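Side-chain contacts in enoyl-CoA hydratase/carnithine racemase (Magnetospirillum magneticum, PDB 4NEK), which probably acts as a delta(3)-delta(2)-enoyl-CoA isomerase, moving the carbon-carbon double bond of fatty enoyl-CoA thioesters: residues 15-20 with 181-186; 33-38 with 81-86; 37-42 with 49-54. All coordinates share one frame; numbering follows the deposited sequence.

In the fold
The three contacts centre on one beta-alpha-beta unit, strand 13-18, helix 29-44 and strand 50-54, in the sheet of a crotonase-like fold. Interaction 1 ties strand 13-18 to helix 179-194 on one side of this sheet; interactions 2 and 3 lie on the other, where helix 29-44 packs. Interactions 2 and 3 share Glu37 and Ala38, their centres about 10 Å apart; Phe83 CE1 approaches Phe39 CE1 to 4.2 Å. Interaction 1 lies about 12 Å from interaction 3 and 18 Å from interaction 2, centre to centre. Val16 CG1 packs on Leu35 CD2 of the helix at 3.6 Å, and Val16 N lies 2.9 Å from Leu52 O of the neighbouring strand, a probable hydrogen bond.

Interaction 1: residues 15-20 with 181-186; sequences VVRMNR and DLEETA
Arg17 and Glu183 reach for each other from a strand and a helix and meet in an end-on, two-pronged salt bridge. The guanidinium offers its two terminal nitrogens side by side: NH1 of Arg17 donates to OE2 of Glu183 at 2.9 Å, and NH2 of Arg17 donates to OE1 of Glu183 at the same 2.9 Å. Both bonds are almost straight, the NH1 bond at 177°. The oxygens lie virtually in the guanidinium plane, at its edge, and each is met on its syn side. The fit is not wholly flat, however, for the carboxylate is turned 34° against the guanidinium, and both nitrogens stand somewhat out of its plane.

The two side chains cross at about a right angle. Arginine suits the strand position because its long chain can be folded: a bend at chi3 (-64°) swings the planar end toward the helix. Glutamate answers with a chain extended beyond CG, long enough to carry the carboxylate off the helix. Two bonds to two separate oxygens resist rotation of either group, and the paired charges would be expected to keep both groups ionised. NH1 of Arg17 has a second acceptor in Gly55 O, which further fixes the guanidinium.

The bridge lies at the surface, on the side of the sheet where helix 179-194 packs. Leu54 of the adjoining strand 50-54 touches both partners, as does Gln57 in the loop beyond, while Val16 faces the other way, toward helix 29-44.

Interaction 2: residues 33-38 with 81-86; sequences AALAEA and DRFIRA
Close helix-helix packing in the crotonase-like fold brings Leu35 and Ala36 of helix 29-44 against Phe83 of helix 79-88. The backbones come unusually near, with Ala36 CA only 4.7 Å from Phe83 CA. A small residue suits this place: the methyl of Ala36 lies against the opposing main chain, its CB 4.2 Å from Phe83 CA, and is short enough to let the two main chains come this close.

Leu35 supplies the contact to the ring itself. Its CB rests 3.6 Å from Phe83 CE1, over the CD1-CE1 border of the ring, and its CD1 branch reaches over the same face in a CH-pi contact. That methyl stands 4.2 Å from the ring centroid of Phe83 and 17° off the normal, displaced toward the rim at CZ. Phe83 reaches this position because its CG is anti to the backbone N (chi1 169°), which carries the ring across to the neighbouring helix. The ring also passes the backbone of Ala36, whose N lies 4.0 Å from Phe83 CD1. A flat, wide phenylalanine can thus cover both the leucine and the turn of helix next to it, and the contact is apolar and buried.

On helix 79-88, Arg85 NE makes a salt bridge with Asp81 OD1, one turn earlier, at 3.0 Å; Arg85 NH2 also bonds Thr220 OG1 of a neighbouring subunit. Helix 29-44 is packed between helix 79-88 and the sheet, where Leu35 touches Val5 of strand 5-10 and Val16 of strand 13-18, while Phe83 also touches Leu109 in a loop.

Interaction 3: residues 37-42 with 49-54; sequences EAFAKG and NVFLIL
Aromatic stacking joins Phe39 and Phe51, whose rings lie face to face with centroids 4.3 Å apart and planes 19° from parallel. CD2 of Phe39 sits over the centre of the Phe51 ring, whereas CD1 of Phe51 falls toward the rim of its partner. With CG anti to its carbonyl carbon (chi1 -65°), Phe51 stands up from strand 50-54 toward the helix.

Apolar packing continues at the edge of Phe39, where its CZ meets Ile53 CD1 at 4.0 Å. Gly42 CA approaches Phe51 CZ to 3.6 Å, and the absence of a side chain matters: a CB here would fall about 2.3 Å from Phe51 CE1.

Backbone oxygens meet the Phe51 rim, Ala38 O lying near the ring plane 3.8 Å from CE1 and Phe39 O 3.6 Å from CZ. With an alanine in place of Phe51, the Phe39 ring would probably lose its stacking partner and a gap would open beside Gly42.

Helix segment 37-42 runs nearly antiparallel to strand segment 50-54, at 160°. Held by two ring faces, one isoleucine methyl and a glycine CA, this buried contact depends on close shape matching, with only a weakly polar contribution likely from the carbonyls.

Interaction 1: residues 15-20 with 181-186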
loop_
_atom_site.group_PDB
_atom_site.type_symbol
_atom_site.label_atom_id
_atom_site.label_comp_id
_atom_site.label_asym_id
_atom_site.label_seq_id
_atom_site.Cartn_x
_atom_site.Cartn_y
_atom_site.Cartn_z
ATOM N N VAL C 15 10.152 17.920 -27.479
ATOM C CA VAL C 15 9.705 16.574 -27.543
ATOM C C VAL C 15 10.739 15.774 -28.283
ATOM O O VAL C 15 11.204 16.184 -29.343
ATOM C CB VAL C 15 8.414 16.493 -28.324
ATOM C CG1 VAL C 15 7.940 15.050 -28.416
ATOM C CG2 VAL C 15 7.352 17.329 -27.651
ATOM N N VAL C 16 11.145 14.667 -27.696
ATOM C CA VAL C 16 12.198 13.815 -28.236
ATOM C C VAL C 16 11.638 12.401 -28.246
ATOM O O VAL C 16 11.364 11.864 -27.197
ATOM C CB VAL C 16 13.428 13.866 -27.327
ATOM C CG1 VAL C 16 14.501 12.950 -27.850
ATOM C CG2 VAL C 16 13.970 15.291 -27.227
ATOM N N ARG C 17 11.403 11.859 -29.420
ATOM C CA ARG C 17 10.688 10.619 -29.544
ATOM C C ARG C 17 11.553 9.553 -30.221
ATOM O O ARG C 17 12.128 9.800 -31.267
ATOM C CB ARG C 17 9.428 10.804 -30.370
ATOM C CG ARG C 17 8.655 9.500 -30.432
ATOM C CD ARG C 17 7.509 9.548 -31.412
ATOM N NE ARG C 17 6.461 10.491 -31.071
ATOM C CZ ARG C 17 5.463 10.257 -30.207
ATOM N NH1 ARG C 17 5.327 9.090 -29.574
ATOM N NH2 ARG C 17 4.593 11.201 -29.953
HETATM N N MSE C 18 11.660 8.378 -29.607
HETATM C CA MSE C 18 12.364 7.267 -30.215
HETATM C C MSE C 18 11.412 6.633 -31.169
HETATM O O MSE C 18 10.250 6.409 -30.849
HETATM C CB MSE C 18 12.826 6.284 -29.178
HETATM C CG MSE C 18 13.859 6.966 -28.275
HETATM SE SE MSE C 18 14.326 5.775 -26.742
HETATM C CE MSE C 18 12.732 6.113 -25.584
ATOM N N ASN C 19 11.924 6.326 -32.353
ATOM C CA ASN C 19 11.090 5.943 -33.466
ATOM C C ASN C 19 11.672 4.811 -34.312
ATOM O O ASN C 19 11.976 4.980 -35.465
ATOM C CB ASN C 19 10.865 7.162 -34.330
ATOM C CG ASN C 19 9.819 6.922 -35.411
ATOM O OD1 ASN C 19 8.813 6.269 -35.183
ATOM N ND2 ASN C 19 10.056 7.457 -36.576
ATOM N N ARG C 20 11.803 3.647 -33.695
ATOM C CA ARG C 20 12.163 2.425 -34.352
ATOM C C ARG C 20 11.147 1.379 -33.907
ATOM O O ARG C 20 11.484 0.382 -33.285
ATOM C CB ARG C 20 13.588 2.059 -33.951
ATOM C CG ARG C 20 14.194 0.934 -34.751
ATOM C CD ARG C 20 15.595 0.632 -34.247
ATOM N NE ARG C 20 16.237 -0.405 -35.050
ATOM C CZ ARG C 20 17.079 -1.342 -34.591
ATOM N NH1 ARG C 20 17.408 -1.436 -33.313
ATOM N NH2 ARG C 20 17.564 -2.228 -35.418
ATOM N N ASP C 181 -4.233 8.095 -22.833
ATOM C CA ASP C 181 -4.041 9.431 -22.260
ATOM C C ASP C 181 -2.618 9.702 -21.806
ATOM O O ASP C 181 -2.318 10.761 -21.230
ATOM C CB ASP C 181 -4.936 9.601 -21.038
ATOM C CG ASP C 181 -6.437 9.547 -21.378
ATOM O OD1 ASP C 181 -6.807 9.916 -22.516
ATOM O OD2 ASP C 181 -7.232 9.109 -20.514
ATOM N N LEU C 182 -1.723 8.760 -22.068
ATOM C CA LEU C 182 -0.408 8.830 -21.485
ATOM C C LEU C 182 0.375 10.034 -21.981
ATOM O O LEU C 182 0.899 10.817 -21.178
ATOM C CB LEU C 182 0.328 7.532 -21.754
ATOM C CG LEU C 182 1.814 7.529 -21.412
ATOM C CD1 LEU C 182 2.043 7.591 -19.917
ATOM C CD2 LEU C 182 2.484 6.271 -21.966
ATOM N N GLU C 183 0.442 10.199 -23.293
ATOM C CA GLU C 183 1.226 11.278 -23.889
ATOM C C GLU C 183 0.653 12.645 -23.554
ATOM O O GLU C 183 1.394 13.586 -23.226
ATOM C CB GLU C 183 1.344 11.103 -25.389
ATOM C CG GLU C 183 2.190 9.895 -25.785
ATOM C CD GLU C 183 2.618 9.848 -27.272
ATOM O OE1 GLU C 183 2.443 10.878 -27.981
ATOM O OE2 GLU C 183 3.162 8.791 -27.736
ATOM N N GLU C 184 -0.669 12.736 -23.552
ATOM C CA GLU C 184 -1.320 13.984 -23.197
ATOM C C GLU C 184 -1.002 14.391 -21.774
ATOM O O GLU C 184 -0.768 15.544 -21.463
ATOM C CB GLU C 184 -2.800 13.772 -23.243
ATOM C CG GLU C 184 -3.542 15.053 -23.515
ATOM C CD GLU C 184 -5.061 14.882 -23.724
ATOM O OE1 GLU C 184 -5.556 13.722 -23.827
ATOM O OE2 GLU C 184 -5.766 15.927 -23.824
ATOM N N THR C 185 -1.034 13.412 -20.885
ATOM C CA THR C 185 -0.814 13.676 -19.476
ATOM C C THR C 185 0.639 14.060 -19.227
ATOM O O THR C 185 0.921 14.946 -18.435
ATOM C CB THR C 185 -1.132 12.423 -18.667
ATOM O OG1 THR C 185 -2.475 12.047 -18.929
ATOM C CG2 THR C 185 -1.006 12.671 -17.205
ATOM N N ALA C 186 1.565 13.339 -19.857
ATOM C CA ALA C 186 2.942 13.667 -19.705
ATOM C C ALA C 186 3.207 15.051 -20.276
ATOM O O ALA C 186 3.989 15.817 -19.709
ATOM C CB ALA C 186 3.815 12.637 -20.375
#

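Interaction 2: residues 33-38 with 81-86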
loop_
_atom_site.group_PDB
_atom_site.type_symbol
_atom_site.label_atom_id
_atom_site.label_comp_id
_atom_site.label_asym_id
_atom_site.label_seq_id
_atom_site.Cartn_x
_atom_site.Cartn_y
_atom_site.Cartn_z
ATOM N N ALA C 33 23.289 8.848 -30.681
ATOM C CA ALA C 33 23.919 10.083 -31.139
ATOM C C ALA C 33 22.845 11.141 -31.367
ATOM O O ALA C 33 22.996 12.270 -30.967
ATOM C CB ALA C 33 24.727 9.838 -32.416
ATOM N N ALA C 34 21.781 10.769 -32.053
ATOM C CA ALA C 34 20.698 11.699 -32.284
ATOM C C ALA C 34 20.072 12.171 -30.974
ATOM O O ALA C 34 19.732 13.322 -30.857
ATOM C CB ALA C 34 19.638 11.055 -33.165
ATOM N N LEU C 35 19.957 11.278 -29.997
ATOM C CA LEU C 35 19.398 11.642 -28.696
ATOM C C LEU C 35 20.296 12.589 -27.951
ATOM O O LEU C 35 19.833 13.563 -27.402
ATOM C CB LEU C 35 19.167 10.410 -27.827
ATOM C CG LEU C 35 18.083 9.488 -28.329
ATOM C CD1 LEU C 35 18.149 8.127 -27.643
ATOM C CD2 LEU C 35 16.736 10.102 -28.116
ATOM N N ALA C 36 21.586 12.315 -27.936
ATOM C CA ALA C 36 22.532 13.214 -27.288
ATOM C C ALA C 36 22.486 14.575 -27.950
ATOM O O ALA C 36 22.555 15.611 -27.293
ATOM C CB ALA C 36 23.935 12.642 -27.346
ATOM N N GLU C 37 22.396 14.584 -29.264
ATOM C CA GLU C 37 22.358 15.843 -29.995
ATOM C C GLU C 37 21.131 16.626 -29.593
ATOM O O GLU C 37 21.216 17.817 -29.329
ATOM C CB GLU C 37 22.341 15.582 -31.490
ATOM C CG GLU C 37 22.748 16.747 -32.379
ATOM C CD GLU C 37 22.787 16.337 -33.861
ATOM O OE1 GLU C 37 21.714 15.991 -34.413
ATOM O OE2 GLU C 37 23.889 16.314 -34.475
ATOM N N ALA C 38 19.986 15.955 -29.565
ATOM C CA ALA C 38 18.748 16.623 -29.153
ATOM C C ALA C 38 18.822 17.261 -27.743
ATOM O O ALA C 38 18.299 18.341 -27.539
ATOM C CB ALA C 38 17.600 15.657 -29.229
ATOM N N ASP C 81 27.415 6.146 -23.526
ATOM C CA ASP C 81 27.901 6.888 -22.389
ATOM C C ASP C 81 27.634 8.394 -22.568
ATOM O O ASP C 81 27.168 9.059 -21.656
ATOM C CB ASP C 81 29.396 6.607 -22.241
ATOM C CG ASP C 81 30.036 7.230 -20.971
ATOM O OD1 ASP C 81 29.388 7.377 -19.924
ATOM O OD2 ASP C 81 31.262 7.499 -21.015
ATOM N N ARG C 82 27.846 8.915 -23.767
ATOM C CA ARG C 82 27.590 10.338 -24.023
ATOM C C ARG C 82 26.108 10.657 -23.755
ATOM O O ARG C 82 25.768 11.645 -23.122
ATOM C CB ARG C 82 27.953 10.724 -25.461
ATOM C CG ARG C 82 28.664 12.091 -25.607
ATOM C CD ARG C 82 29.246 12.488 -27.049
ATOM N NE ARG C 82 29.670 11.338 -27.907
ATOM C CZ ARG C 82 30.809 10.621 -27.781
ATOM N NH1 ARG C 82 31.694 10.906 -26.820
ATOM N NH2 ARG C 82 31.060 9.603 -28.619
ATOM N N PHE C 83 25.214 9.835 -24.266
ATOM C CA PHE C 83 23.797 10.083 -24.073
ATOM C C PHE C 83 23.415 10.114 -22.598
ATOM O O PHE C 83 22.697 10.979 -22.156
ATOM C CB PHE C 83 22.993 8.991 -24.769
ATOM C CG PHE C 83 21.563 9.011 -24.427
ATOM C CD1 PHE C 83 20.830 10.162 -24.602
ATOM C CD2 PHE C 83 20.953 7.901 -23.917
ATOM C CE1 PHE C 83 19.489 10.208 -24.290
ATOM C CE2 PHE C 83 19.602 7.928 -23.595
ATOM C CZ PHE C 83 18.868 9.085 -23.784
ATOM N N ILE C 84 23.862 9.107 -21.882
ATOM C CA ILE C 84 23.553 8.956 -20.485
ATOM C C ILE C 84 24.054 10.167 -19.735
ATOM O O ILE C 84 23.320 10.756 -18.947
ATOM C CB ILE C 84 24.208 7.685 -19.924
ATOM C CG1 ILE C 84 23.554 6.413 -20.526
ATOM C CG2 ILE C 84 24.060 7.645 -18.418
ATOM C CD1 ILE C 84 24.444 5.159 -20.516
ATOM N N ARG C 85 25.280 10.588 -20.011
ATOM C CA ARG C 85 25.809 11.797 -19.347
ATOM C C ARG C 85 25.010 13.020 -19.713
ATOM O O ARG C 85 24.741 13.862 -18.856
ATOM C CB ARG C 85 27.287 11.992 -19.629
ATOM C CG ARG C 85 28.116 10.934 -18.940
ATOM C CD ARG C 85 29.598 11.015 -19.282
ATOM N NE ARG C 85 30.320 9.909 -18.649
ATOM C CZ ARG C 85 30.917 9.951 -17.468
ATOM N NH1 ARG C 85 30.962 11.084 -16.788
ATOM N NH2 ARG C 85 31.476 8.841 -16.956
ATOM N N ALA C 86 24.576 13.118 -20.964
ATOM C CA ALA C 86 23.760 14.248 -21.368
ATOM C C ALA C 86 22.484 14.361 -20.549
ATOM O O ALA C 86 22.082 15.454 -20.186
ATOM C CB ALA C 86 23.403 14.161 -22.849
#

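Interaction 3: residues 37-42 with 49-54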
loop_
_atom_site.group_PDB
_atom_site.type_symbol
_atom_site.label_atom_id
_atom_site.label_comp_id
_atom_site.label_asym_id
_atom_site.label_seq_id
_atom_site.Cartn_x
_atom_site.Cartn_y
_atom_site.Cartn_z
ATOM N N GLU C 37 22.396 14.584 -29.264
ATOM C CA GLU C 37 22.358 15.843 -29.995
ATOM C C GLU C 37 21.131 16.626 -29.593
ATOM O O GLU C 37 21.216 17.817 -29.329
ATOM C CB GLU C 37 22.341 15.582 -31.490
ATOM C CG GLU C 37 22.748 16.747 -32.379
ATOM C CD GLU C 37 22.787 16.337 -33.861
ATOM O OE1 GLU C 37 21.714 15.991 -34.413
ATOM O OE2 GLU C 37 23.889 16.314 -34.475
ATOM N N ALA C 38 19.986 15.955 -29.565
ATOM C CA ALA C 38 18.748 16.623 -29.153
ATOM C C ALA C 38 18.822 17.261 -27.743
ATOM O O ALA C 38 18.299 18.341 -27.539
ATOM C CB ALA C 38 17.600 15.657 -29.229
ATOM N N PHE C 39 19.468 16.598 -26.800
ATOM C CA PHE C 39 19.673 17.200 -25.497
ATOM C C PHE C 39 20.590 18.380 -25.532
ATOM O O PHE C 39 20.328 19.366 -24.893
ATOM C CB PHE C 39 20.148 16.172 -24.465
ATOM C CG PHE C 39 19.009 15.450 -23.845
ATOM C CD1 PHE C 39 18.352 14.433 -24.550
ATOM C CD2 PHE C 39 18.497 15.860 -22.642
ATOM C CE1 PHE C 39 17.241 13.797 -24.031
ATOM C CE2 PHE C 39 17.390 15.221 -22.101
ATOM C CZ PHE C 39 16.756 14.198 -22.804
ATOM N N ALA C 40 21.667 18.305 -26.302
ATOM C CA ALA C 40 22.602 19.429 -26.409
ATOM C C ALA C 40 21.897 20.635 -27.033
ATOM O O ALA C 40 21.994 21.754 -26.550
ATOM C CB ALA C 40 23.818 19.032 -27.226
ATOM N N LYS C 41 21.118 20.402 -28.063
ATOM C CA LYS C 41 20.390 21.496 -28.658
ATOM C C LYS C 41 19.399 22.113 -27.653
ATOM O O LYS C 41 19.381 23.329 -27.443
ATOM C CB LYS C 41 19.706 21.009 -29.930
ATOM C CG LYS C 41 18.526 21.883 -30.307
ATOM C CD LYS C 41 17.555 21.348 -31.374
ATOM C CE LYS C 41 16.068 21.688 -31.106
ATOM N NZ LYS C 41 15.782 23.044 -30.537
ATOM N N GLY C 42 18.595 21.266 -27.009
ATOM C CA GLY C 42 17.589 21.744 -26.097
ATOM C C GLY C 42 18.212 22.482 -24.945
ATOM O O GLY C 42 17.705 23.496 -24.501
ATOM N N ASN C 49 12.209 25.093 -22.313
ATOM C CA ASN C 49 12.218 25.053 -20.878
ATOM C C ASN C 49 12.249 23.658 -20.297
ATOM O O ASN C 49 12.758 23.486 -19.193
ATOM C CB ASN C 49 10.973 25.726 -20.345
ATOM C CG ASN C 49 10.996 27.228 -20.548
ATOM O OD1 ASN C 49 11.967 27.800 -21.032
ATOM N ND2 ASN C 49 9.953 27.869 -20.114
ATOM N N VAL C 50 11.728 22.679 -21.037
ATOM C CA VAL C 50 11.554 21.343 -20.522
ATOM C C VAL C 50 11.712 20.355 -21.662
ATOM O O VAL C 50 11.288 20.648 -22.766
ATOM C CB VAL C 50 10.133 21.210 -19.954
ATOM C CG1 VAL C 50 9.851 19.809 -19.451
ATOM C CG2 VAL C 50 9.951 22.180 -18.820
ATOM N N PHE C 51 12.222 19.160 -21.361
ATOM C CA PHE C 51 12.213 18.027 -22.297
ATOM C C PHE C 51 11.114 17.046 -21.994
ATOM O O PHE C 51 10.804 16.781 -20.846
ATOM C CB PHE C 51 13.499 17.241 -22.191
ATOM C CG PHE C 51 14.725 18.002 -22.626
ATOM C CD1 PHE C 51 15.116 17.977 -23.934
ATOM C CD2 PHE C 51 15.508 18.676 -21.703
ATOM C CE1 PHE C 51 16.252 18.664 -24.339
ATOM C CE2 PHE C 51 16.643 19.348 -22.092
ATOM C CZ PHE C 51 17.010 19.370 -23.413
ATOM N N LEU C 52 10.591 16.455 -23.047
ATOM C CA LEU C 52 9.668 15.355 -22.909
ATOM C C LEU C 52 10.115 14.186 -23.796
ATOM O O LEU C 52 10.145 14.302 -24.998
ATOM C CB LEU C 52 8.288 15.796 -23.323
ATOM C CG LEU C 52 7.261 14.680 -23.479
ATOM C CD1 LEU C 52 7.062 13.986 -22.154
ATOM C CD2 LEU C 52 5.936 15.240 -23.922
ATOM N N ILE C 53 10.451 13.062 -23.177
ATOM C CA ILE C 53 10.933 11.903 -23.896
ATOM C C ILE C 53 9.870 10.866 -24.035
ATOM O O ILE C 53 9.298 10.452 -23.048
ATOM C CB ILE C 53 12.036 11.201 -23.136
ATOM C CG1 ILE C 53 13.130 12.168 -22.789
ATOM C CG2 ILE C 53 12.658 10.087 -23.957
ATOM C CD1 ILE C 53 14.001 11.568 -21.715
ATOM N N LEU C 54 9.677 10.419 -25.265
ATOM C CA LEU C 54 8.607 9.491 -25.623
ATOM C C LEU C 54 9.146 8.326 -26.432
ATOM O O LEU C 54 10.216 8.414 -27.029
ATOM C CB LEU C 54 7.587 10.181 -26.532
ATOM C CG LEU C 54 6.978 11.443 -25.937
ATOM C CD1 LEU C 54 6.020 12.119 -26.918
ATOM C CD2 LEU C 54 6.249 11.119 -24.661
#